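Local coordinates for sporulation-control protein spo0M (Bacillus subtilis, PDB 5CL2) that controls the expression of spo0A and is required for Bacillus subtilis to pass the morphological stage 0 of sporulation, at residues A[33-42]-A[75-83]; A[67-75]-A[87-98]. All blocks are in the same frame, centred on the assembly; numbering follows the deposited sequence.

Contact 1. Residues A[33-42]-A[75-83]; sequences VKGGKIAQDI and GSFTIQPGE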
loop_
_atom_site.group_PDB
_atom_site.type_symbol
_atom_site.label_atom_id
_atom_site.label_comp_id
_atom_site.label_asym_id
_atom_site.label_seq_id
_atom_site.Cartn_x
_atom_site.Cartn_y
_atom_site.Cartn_z
ATOM N N VAL A 33 14.744 30.278 -2.845
ATOM C CA VAL A 33 14.003 31.109 -1.910
ATOM C C VAL A 33 14.628 32.522 -1.900
ATOM O O VAL A 33 15.853 32.669 -1.945
ATOM C CB VAL A 33 14.007 30.489 -0.506
ATOM C CG1 VAL A 33 13.004 31.178 0.374
ATOM C CG2 VAL A 33 13.650 29.016 -0.585
ATOM N N LYS A 34 13.793 33.557 -1.901
ATOM C CA LYS A 34 14.278 34.934 -1.847
ATOM C C LYS A 34 13.579 35.676 -0.713
ATOM O O LYS A 34 12.356 35.662 -0.623
ATOM C CB LYS A 34 14.070 35.656 -3.186
ATOM C CG LYS A 34 14.625 37.122 -3.225
ATOM C CD LYS A 34 14.579 37.710 -4.659
ATOM C CE LYS A 34 15.435 38.988 -4.811
ATOM N NZ LYS A 34 16.797 38.910 -4.211
ATOM N N GLY A 35 14.344 36.294 0.183
ATOM C CA GLY A 35 13.710 36.916 1.330
ATOM C C GLY A 35 12.908 38.120 0.888
ATOM O O GLY A 35 13.167 38.701 -0.167
ATOM N N GLY A 36 11.918 38.501 1.684
ATOM C CA GLY A 36 11.145 39.663 1.331
ATOM C C GLY A 36 11.793 40.882 1.954
ATOM O O GLY A 36 12.972 40.868 2.281
ATOM N N LYS A 37 11.012 41.936 2.119
ATOM C CA LYS A 37 11.492 43.187 2.692
ATOM C C LYS A 37 11.947 43.037 4.146
ATOM O O LYS A 37 12.898 43.694 4.579
ATOM C CB LYS A 37 10.422 44.264 2.555
ATOM C CG LYS A 37 10.263 44.753 1.103
ATOM C CD LYS A 37 10.519 46.253 0.975
ATOM C CE LYS A 37 10.266 46.778 -0.441
ATOM N NZ LYS A 37 10.423 48.278 -0.544
ATOM N N ILE A 38 11.279 42.155 4.889
ATOM C CA ILE A 38 11.576 41.975 6.302
ATOM C C ILE A 38 12.017 40.557 6.600
ATOM O O ILE A 38 11.556 39.619 5.957
ATOM C CB ILE A 38 10.331 42.285 7.162
ATOM C CG1 ILE A 38 9.147 41.438 6.700
ATOM C CG2 ILE A 38 9.950 43.743 7.033
ATOM C CD1 ILE A 38 7.879 41.612 7.527
ATOM N N ALA A 39 12.887 40.397 7.593
ATOM C CA ALA A 39 13.542 39.115 7.799
ATOM C C ALA A 39 12.506 38.123 8.311
ATOM O O ALA A 39 11.600 38.480 9.068
ATOM C CB ALA A 39 14.694 39.238 8.766
ATOM N N GLN A 40 12.554 36.890 7.838
ATOM C CA GLN A 40 11.581 35.935 8.360
ATOM C C GLN A 40 12.192 34.620 8.778
ATOM O O GLN A 40 13.264 34.226 8.302
ATOM C CB GLN A 40 10.455 35.706 7.359
ATOM C CG GLN A 40 9.754 36.974 6.910
ATOM C CD GLN A 40 8.560 36.695 6.027
ATOM O OE1 GLN A 40 8.722 36.317 4.871
ATOM N NE2 GLN A 40 7.354 36.883 6.562
ATOM N N ASP A 41 11.487 33.960 9.692
ATOM C CA ASP A 41 11.878 32.658 10.208
ATOM C C ASP A 41 11.105 31.593 9.469
ATOM O O ASP A 41 9.884 31.521 9.577
ATOM C CB ASP A 41 11.608 32.557 11.704
ATOM C CG ASP A 41 12.562 33.399 12.532
ATOM O OD1 ASP A 41 13.753 33.551 12.150
ATOM O OD2 ASP A 41 12.102 33.918 13.569
ATOM N N ILE A 42 11.829 30.783 8.709
ATOM C CA ILE A 42 11.252 29.698 7.951
ATOM C C ILE A 42 11.351 28.363 8.712
ATOM O O ILE A 42 12.441 27.932 9.076
ATOM C CB ILE A 42 11.928 29.613 6.583
ATOM C CG1 ILE A 42 11.437 30.808 5.739
ATOM C CG2 ILE A 42 11.621 28.233 5.921
ATOM C CD1 ILE A 42 12.363 31.256 4.632
ATOM N N GLY A 75 15.087 22.100 6.870
ATOM C CA GLY A 75 14.527 22.483 8.142
ATOM C C GLY A 75 14.645 23.986 8.326
ATOM O O GLY A 75 14.939 24.725 7.389
ATOM N N SER A 76 14.395 24.419 9.555
ATOM C CA SER A 76 14.316 25.808 9.932
ATOM C C SER A 76 15.591 26.650 9.664
ATOM O O SER A 76 16.717 26.156 9.786
ATOM C CB SER A 76 13.918 25.871 11.408
ATOM O OG SER A 76 14.984 25.436 12.227
ATOM N N PHE A 77 15.377 27.884 9.199
ATOM C CA PHE A 77 16.444 28.877 9.043
ATOM C C PHE A 77 15.832 30.274 8.974
ATOM O O PHE A 77 14.656 30.418 8.683
ATOM C CB PHE A 77 17.291 28.604 7.790
ATOM C CG PHE A 77 16.562 28.855 6.479
ATOM C CD1 PHE A 77 15.730 27.873 5.923
ATOM C CD2 PHE A 77 16.753 30.041 5.779
ATOM C CE1 PHE A 77 15.075 28.086 4.712
ATOM C CE2 PHE A 77 16.097 30.264 4.572
ATOM C CZ PHE A 77 15.249 29.273 4.038
ATOM N N THR A 78 16.620 31.305 9.235
ATOM C CA THR A 78 16.127 32.671 9.076
ATOM C C THR A 78 16.660 33.257 7.781
ATOM O O THR A 78 17.836 33.094 7.445
ATOM C CB THR A 78 16.506 33.547 10.266
ATOM O OG1 THR A 78 15.882 33.011 11.433
ATOM C CG2 THR A 78 15.984 34.953 10.085
ATOM N N ILE A 79 15.770 33.884 7.026
ATOM C CA ILE A 79 16.160 34.467 5.763
ATOM C C ILE A 79 16.112 35.975 5.932
ATOM O O ILE A 79 15.107 36.523 6.440
ATOM C CB ILE A 79 15.258 33.971 4.592
ATOM C CG1 ILE A 79 15.879 34.330 3.243
ATOM C CG2 ILE A 79 13.811 34.447 4.743
ATOM C CD1 ILE A 79 15.247 33.649 2.099
ATOM N N GLN A 80 17.188 36.648 5.506
ATOM C CA GLN A 80 17.266 38.100 5.661
ATOM C C GLN A 80 16.663 38.751 4.436
ATOM O O GLN A 80 16.463 38.076 3.414
ATOM C CB GLN A 80 18.730 38.582 5.830
ATOM C CG GLN A 80 19.488 37.966 6.982
ATOM C CD GLN A 80 18.824 38.257 8.306
ATOM O OE1 GLN A 80 18.438 39.397 8.586
ATOM N NE2 GLN A 80 18.629 37.214 9.109
ATOM N N PRO A 81 16.343 40.060 4.540
ATOM C CA PRO A 81 15.630 40.723 3.446
ATOM C C PRO A 81 16.350 40.624 2.110
ATOM O O PRO A 81 17.541 40.927 2.031
ATOM C CB PRO A 81 15.507 42.170 3.914
ATOM C CG PRO A 81 15.851 42.178 5.345
ATOM C CD PRO A 81 16.300 40.850 5.783
ATOM N N GLY A 82 15.612 40.193 1.089
ATOM C CA GLY A 82 16.098 40.083 -0.278
ATOM C C GLY A 82 17.096 38.960 -0.494
ATOM O O GLY A 82 17.563 38.748 -1.613
ATOM N N GLU A 83 17.405 38.221 0.570
ATOM C CA GLU A 83 18.426 37.173 0.531
ATOM C C GLU A 83 17.992 35.913 -0.239
ATOM O O GLU A 83 16.855 35.462 -0.125
ATOM C CB GLU A 83 18.827 36.796 1.950
ATOM C CG GLU A 83 20.133 36.040 2.064
ATOM C CD GLU A 83 20.492 35.799 3.518
ATOM O OE1 GLU A 83 19.762 35.032 4.181
ATOM O OE2 GLU A 83 21.470 36.419 4.012
#
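This is an antiparallel strand pairing extended by a turn-to-loop contact, at the end of a beta-sandwich consistent with the arrestin-like family, where the chain crosses between sheets. Strands 40-42 and 77-79 run at 145°, with Q40–I79 and I42–F77 as hydrogen-bonded pairs and D41–T78 as the non-hydrogen-bonded pair between them; I79 N to Q40 O, at 2.8 Å, is nearly straight. On the inner face I42 lies alongside F77, its CB over one ring face, 4.2 Å from the centroid. With I42 CG1 anti to the carbonyl carbon (chi1 -72°), CD1 also reaches I79 CG2 at 3.5 Å. I79's other branch, CG1, anti to the backbone N (chi1 -167°), carries CD1 to within 3.8 Å of V33 CG1. The type II turn Q80–E83, leading into strand 84-92, docks on the 35-36 backbone. G35 N donates to E83 O at 2.7 Å, and G82 N to G36 O at 3.0 Å. K34 NZ reaches G82 O, also at 2.7 Å, and forms a salt bridge with E84. Strand 106-114 adjoins this pairing, V33 touching L112, and Q40 and I42 touching I114, while H85 and F87 of strand 84-92 meet the F77 ring.

Contact 2. Residues A[67-75]-A[87-98]; sequences TIHSFRVTG and FPFTFTLPLDTP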
loop_
_atom_site.group_PDB
_atom_site.type_symbol
_atom_site.label_atom_id
_atom_site.label_comp_id
_atom_site.label_asym_id
_atom_site.label_seq_id
_atom_site.Cartn_x
_atom_site.Cartn_y
_atom_site.Cartn_z
ATOM N N THR A 67 -1.942 12.616 -1.807
ATOM C CA THR A 67 -0.495 12.762 -1.737
ATOM C C THR A 67 0.216 11.467 -2.093
ATOM O O THR A 67 0.060 10.462 -1.410
ATOM C CB THR A 67 -0.079 13.239 -0.325
ATOM O OG1 THR A 67 -0.681 14.517 -0.069
ATOM C CG2 THR A 67 1.424 13.365 -0.204
ATOM N N ILE A 68 0.995 11.487 -3.169
ATOM C CA ILE A 68 1.738 10.308 -3.626
ATOM C C ILE A 68 3.043 10.112 -2.859
ATOM O O ILE A 68 3.475 8.977 -2.561
ATOM C CB ILE A 68 2.053 10.416 -5.122
ATOM C CG1 ILE A 68 0.769 10.413 -5.939
ATOM C CG2 ILE A 68 2.904 9.271 -5.584
ATOM C CD1 ILE A 68 0.980 10.843 -7.382
ATOM N N HIS A 69 3.714 11.226 -2.594
ATOM C CA HIS A 69 4.982 11.191 -1.878
ATOM C C HIS A 69 5.206 12.510 -1.193
ATOM O O HIS A 69 4.771 13.555 -1.686
ATOM C CB HIS A 69 6.120 10.884 -2.828
ATOM C CG HIS A 69 7.464 10.823 -2.173
ATOM N ND1 HIS A 69 7.758 9.883 -1.203
ATOM C CD2 HIS A 69 8.577 11.538 -2.365
ATOM C CE1 HIS A 69 9.016 10.039 -0.825
ATOM N NE2 HIS A 69 9.538 11.044 -1.508
ATOM N N SER A 70 5.894 12.483 -0.064
ATOM C CA SER A 70 6.154 13.707 0.667
ATOM C C SER A 70 7.499 13.563 1.359
ATOM O O SER A 70 7.830 12.473 1.797
ATOM C CB SER A 70 5.022 13.972 1.660
ATOM O OG SER A 70 5.261 15.138 2.402
ATOM N N PHE A 71 8.301 14.632 1.385
ATOM C CA PHE A 71 9.554 14.654 2.139
ATOM C C PHE A 71 10.020 16.090 2.437
ATOM O O PHE A 71 9.586 17.043 1.784
ATOM C CB PHE A 71 10.653 13.891 1.386
ATOM C CG PHE A 71 11.238 14.653 0.245
ATOM C CD1 PHE A 71 10.558 14.750 -0.954
ATOM C CD2 PHE A 71 12.470 15.283 0.374
ATOM C CE1 PHE A 71 11.102 15.466 -2.016
ATOM C CE2 PHE A 71 13.022 15.994 -0.677
ATOM C CZ PHE A 71 12.334 16.097 -1.875
ATOM N N ARG A 72 10.923 16.240 3.404
ATOM C CA ARG A 72 11.383 17.580 3.816
ATOM C C ARG A 72 12.642 18.025 3.078
ATOM O O ARG A 72 13.681 17.387 3.173
ATOM C CB ARG A 72 11.619 17.610 5.325
ATOM C CG ARG A 72 12.177 18.932 5.866
ATOM C CD ARG A 72 11.553 19.239 7.215
ATOM N NE ARG A 72 10.103 19.296 7.063
ATOM C CZ ARG A 72 9.233 19.478 8.047
ATOM N NH1 ARG A 72 9.641 19.579 9.301
ATOM N NH2 ARG A 72 7.944 19.531 7.762
ATOM N N VAL A 73 12.551 19.122 2.334
ATOM C CA VAL A 73 13.731 19.610 1.622
ATOM C C VAL A 73 14.695 20.232 2.632
ATOM O O VAL A 73 15.898 19.962 2.610
ATOM C CB VAL A 73 13.373 20.618 0.522
ATOM C CG1 VAL A 73 14.635 21.257 -0.051
ATOM C CG2 VAL A 73 12.560 19.942 -0.576
ATOM N N THR A 74 14.181 21.047 3.536
ATOM C CA THR A 74 15.093 21.598 4.521
ATOM C C THR A 74 14.344 21.963 5.779
ATOM O O THR A 74 13.131 22.129 5.752
ATOM C CB THR A 74 15.902 22.858 3.965
ATOM O OG1 THR A 74 16.987 23.166 4.848
ATOM C CG2 THR A 74 15.048 24.096 3.846
ATOM N N GLY A 75 15.087 22.100 6.870
ATOM C CA GLY A 75 14.527 22.483 8.142
ATOM C C GLY A 75 14.645 23.986 8.326
ATOM O O GLY A 75 14.939 24.725 7.389
ATOM N N PHE A 87 18.162 25.391 -2.350
ATOM C CA PHE A 87 18.170 24.060 -1.781
ATOM C C PHE A 87 17.978 23.021 -2.870
ATOM O O PHE A 87 16.873 22.805 -3.314
ATOM C CB PHE A 87 17.082 23.946 -0.713
ATOM C CG PHE A 87 17.186 24.985 0.371
ATOM C CD1 PHE A 87 17.998 24.766 1.479
ATOM C CD2 PHE A 87 16.498 26.196 0.271
ATOM C CE1 PHE A 87 18.118 25.737 2.490
ATOM C CE2 PHE A 87 16.599 27.178 1.278
ATOM C CZ PHE A 87 17.418 26.948 2.391
ATOM N N PRO A 88 19.063 22.356 -3.287
ATOM C CA PRO A 88 18.939 21.263 -4.261
ATOM C C PRO A 88 18.380 19.990 -3.630
ATOM O O PRO A 88 18.624 19.725 -2.450
ATOM C CB PRO A 88 20.381 21.048 -4.752
ATOM C CG PRO A 88 21.259 21.650 -3.687
ATOM C CD PRO A 88 20.464 22.784 -3.094
ATOM N N PHE A 89 17.624 19.217 -4.409
ATOM C CA PHE A 89 16.988 18.010 -3.892
ATOM C C PHE A 89 16.895 16.898 -4.929
ATOM O O PHE A 89 16.952 17.138 -6.151
ATOM C CB PHE A 89 15.583 18.330 -3.389
ATOM C CG PHE A 89 14.634 18.756 -4.492
ATOM C CD1 PHE A 89 13.928 17.802 -5.239
ATOM C CD2 PHE A 89 14.479 20.107 -4.811
ATOM C CE1 PHE A 89 13.079 18.193 -6.266
ATOM C CE2 PHE A 89 13.631 20.507 -5.834
ATOM C CZ PHE A 89 12.930 19.550 -6.565
ATOM N N THR A 90 16.686 15.682 -4.423
ATOM C CA THR A 90 16.413 14.536 -5.262
ATOM C C THR A 90 15.437 13.567 -4.560
ATOM O O THR A 90 15.494 13.367 -3.335
ATOM C CB THR A 90 17.737 13.820 -5.640
ATOM O OG1 THR A 90 17.496 12.854 -6.668
ATOM C CG2 THR A 90 18.349 13.132 -4.440
ATOM N N PHE A 91 14.534 12.970 -5.336
ATOM C CA PHE A 91 13.665 11.925 -4.788
ATOM C C PHE A 91 13.264 10.978 -5.891
ATOM O O PHE A 91 13.311 11.318 -7.066
ATOM C CB PHE A 91 12.417 12.513 -4.111
ATOM C CG PHE A 91 11.424 13.138 -5.072
ATOM C CD1 PHE A 91 11.550 14.479 -5.457
ATOM C CD2 PHE A 91 10.340 12.408 -5.547
ATOM C CE1 PHE A 91 10.644 15.070 -6.327
ATOM C CE2 PHE A 91 9.416 12.984 -6.418
ATOM C CZ PHE A 91 9.566 14.322 -6.807
ATOM N N THR A 92 12.858 9.782 -5.511
ATOM C CA THR A 92 12.473 8.813 -6.500
ATOM C C THR A 92 10.970 8.823 -6.669
ATOM O O THR A 92 10.231 8.800 -5.685
ATOM C CB THR A 92 12.958 7.425 -6.104
ATOM O OG1 THR A 92 14.359 7.500 -5.826
ATOM C CG2 THR A 92 12.706 6.424 -7.225
ATOM N N LEU A 93 10.532 8.868 -7.921
ATOM C CA LEU A 93 9.120 8.745 -8.265
ATOM C C LEU A 93 8.654 7.345 -7.893
ATOM O O LEU A 93 9.143 6.362 -8.460
ATOM C CB LEU A 93 8.927 8.993 -9.755
ATOM C CG LEU A 93 7.737 9.799 -10.260
ATOM C CD1 LEU A 93 7.869 11.231 -9.834
ATOM C CD2 LEU A 93 7.627 9.697 -11.778
ATOM N N PRO A 94 7.708 7.246 -6.944
ATOM C CA PRO A 94 7.167 5.938 -6.523
ATOM C C PRO A 94 6.634 5.147 -7.716
ATOM O O PRO A 94 6.215 5.758 -8.695
ATOM C CB PRO A 94 6.034 6.306 -5.559
ATOM C CG PRO A 94 6.445 7.691 -5.027
ATOM C CD PRO A 94 7.157 8.380 -6.172
ATOM N N LEU A 95 6.675 3.821 -7.656
ATOM C CA LEU A 95 6.216 2.999 -8.779
ATOM C C LEU A 95 4.702 3.028 -8.993
ATOM O O LEU A 95 4.212 2.623 -10.059
ATOM C CB LEU A 95 6.680 1.552 -8.594
ATOM C CG LEU A 95 8.190 1.360 -8.744
ATOM C CD1 LEU A 95 8.613 -0.109 -8.598
ATOM C CD2 LEU A 95 8.623 1.909 -10.090
ATOM N N ASP A 96 3.948 3.485 -7.998
ATOM C CA ASP A 96 2.491 3.581 -8.161
ATOM C C ASP A 96 2.058 4.998 -8.604
ATOM O O ASP A 96 0.867 5.312 -8.573
ATOM C CB ASP A 96 1.752 3.161 -6.875
ATOM C CG ASP A 96 2.347 3.822 -5.636
ATOM O OD1 ASP A 96 3.291 4.609 -5.833
ATOM O OD2 ASP A 96 1.865 3.604 -4.493
ATOM N N THR A 97 3.015 5.870 -8.943
ATOM C CA THR A 97 2.689 7.164 -9.556
ATOM C C THR A 97 1.900 6.954 -10.852
ATOM O O THR A 97 2.364 6.238 -11.741
ATOM C CB THR A 97 3.964 7.980 -9.892
ATOM O OG1 THR A 97 4.730 8.191 -8.707
ATOM C CG2 THR A 97 3.613 9.325 -10.510
ATOM N N PRO A 98 0.734 7.612 -10.989
ATOM C CA PRO A 98 -0.094 7.396 -12.178
ATOM C C PRO A 98 0.553 8.017 -13.402
ATOM O O PRO A 98 1.361 8.948 -13.278
ATOM C CB PRO A 98 -1.388 8.143 -11.862
ATOM C CG PRO A 98 -1.231 8.669 -10.457
ATOM C CD PRO A 98 0.212 8.714 -10.172
#
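F91 lies beside the imidazole of H69, its ring nearly parallel to it (planes at 26°) but slid so far that the two barely overlap; the centroids are 5.7 Å apart, and the nearest atoms are H69 CD2 and F91 CD2. F71 meets the same phenylalanine obliquely, on its CD1 side, the ring planes 42° apart, with F71 CE1 3.6 Å from F91 CD1. The approach is set by F71 CG, placed between the backbone N and the carbonyl carbon (chi1 77°), and it also brings CZ near F89 CD1. H69, F71 and F91 thus form an aromatic cluster between two facing sheets: strands 69-72 and 87-92 stay 9.2 Å apart at their axes, the spacing of layers in a beta-sandwich joined by side chains. The chain turns corners at I68 and V73, where I68–H69 and V73–T74 form classic bulges opposite L49 and I45. At the second, T74 CG2 sits over one face of F87, 3.8 Å from the centroid, and V73 CG1 touches F87 CB. At the first, I68 CD1 reaches P98 CD at 3.6 Å, and I68 CG2 packs on P94 CG. The P94–T97 type I turn is gripped by P94 O, which accepts from both T97 N and T97 OG1 on the same face of its carbonyl plane; P94 also packs on Q160 of the second subunit.

Both contacts use strand 60-79 and share G75, but they treat it differently: in contact 1 it pairs edge to edge with strand 40-57, whereas in contact 2 it faces strand 84-92 across the sandwich. Their centres are about 24 Å apart, yet side chains bridge the gap, F77 CE1 lying 3.5 Å from F87 CZ and V33 CG2 3.9 Å from F87 CE2. F87 therefore belongs to both apolar clusters, covered by T74 in one and meeting F77 and V33 in the other. The sodium ion bound by T14, D122 and D124 touches neither contact: it lies about 9 Å from the side chain of F89 and about 11 Å from that of V33.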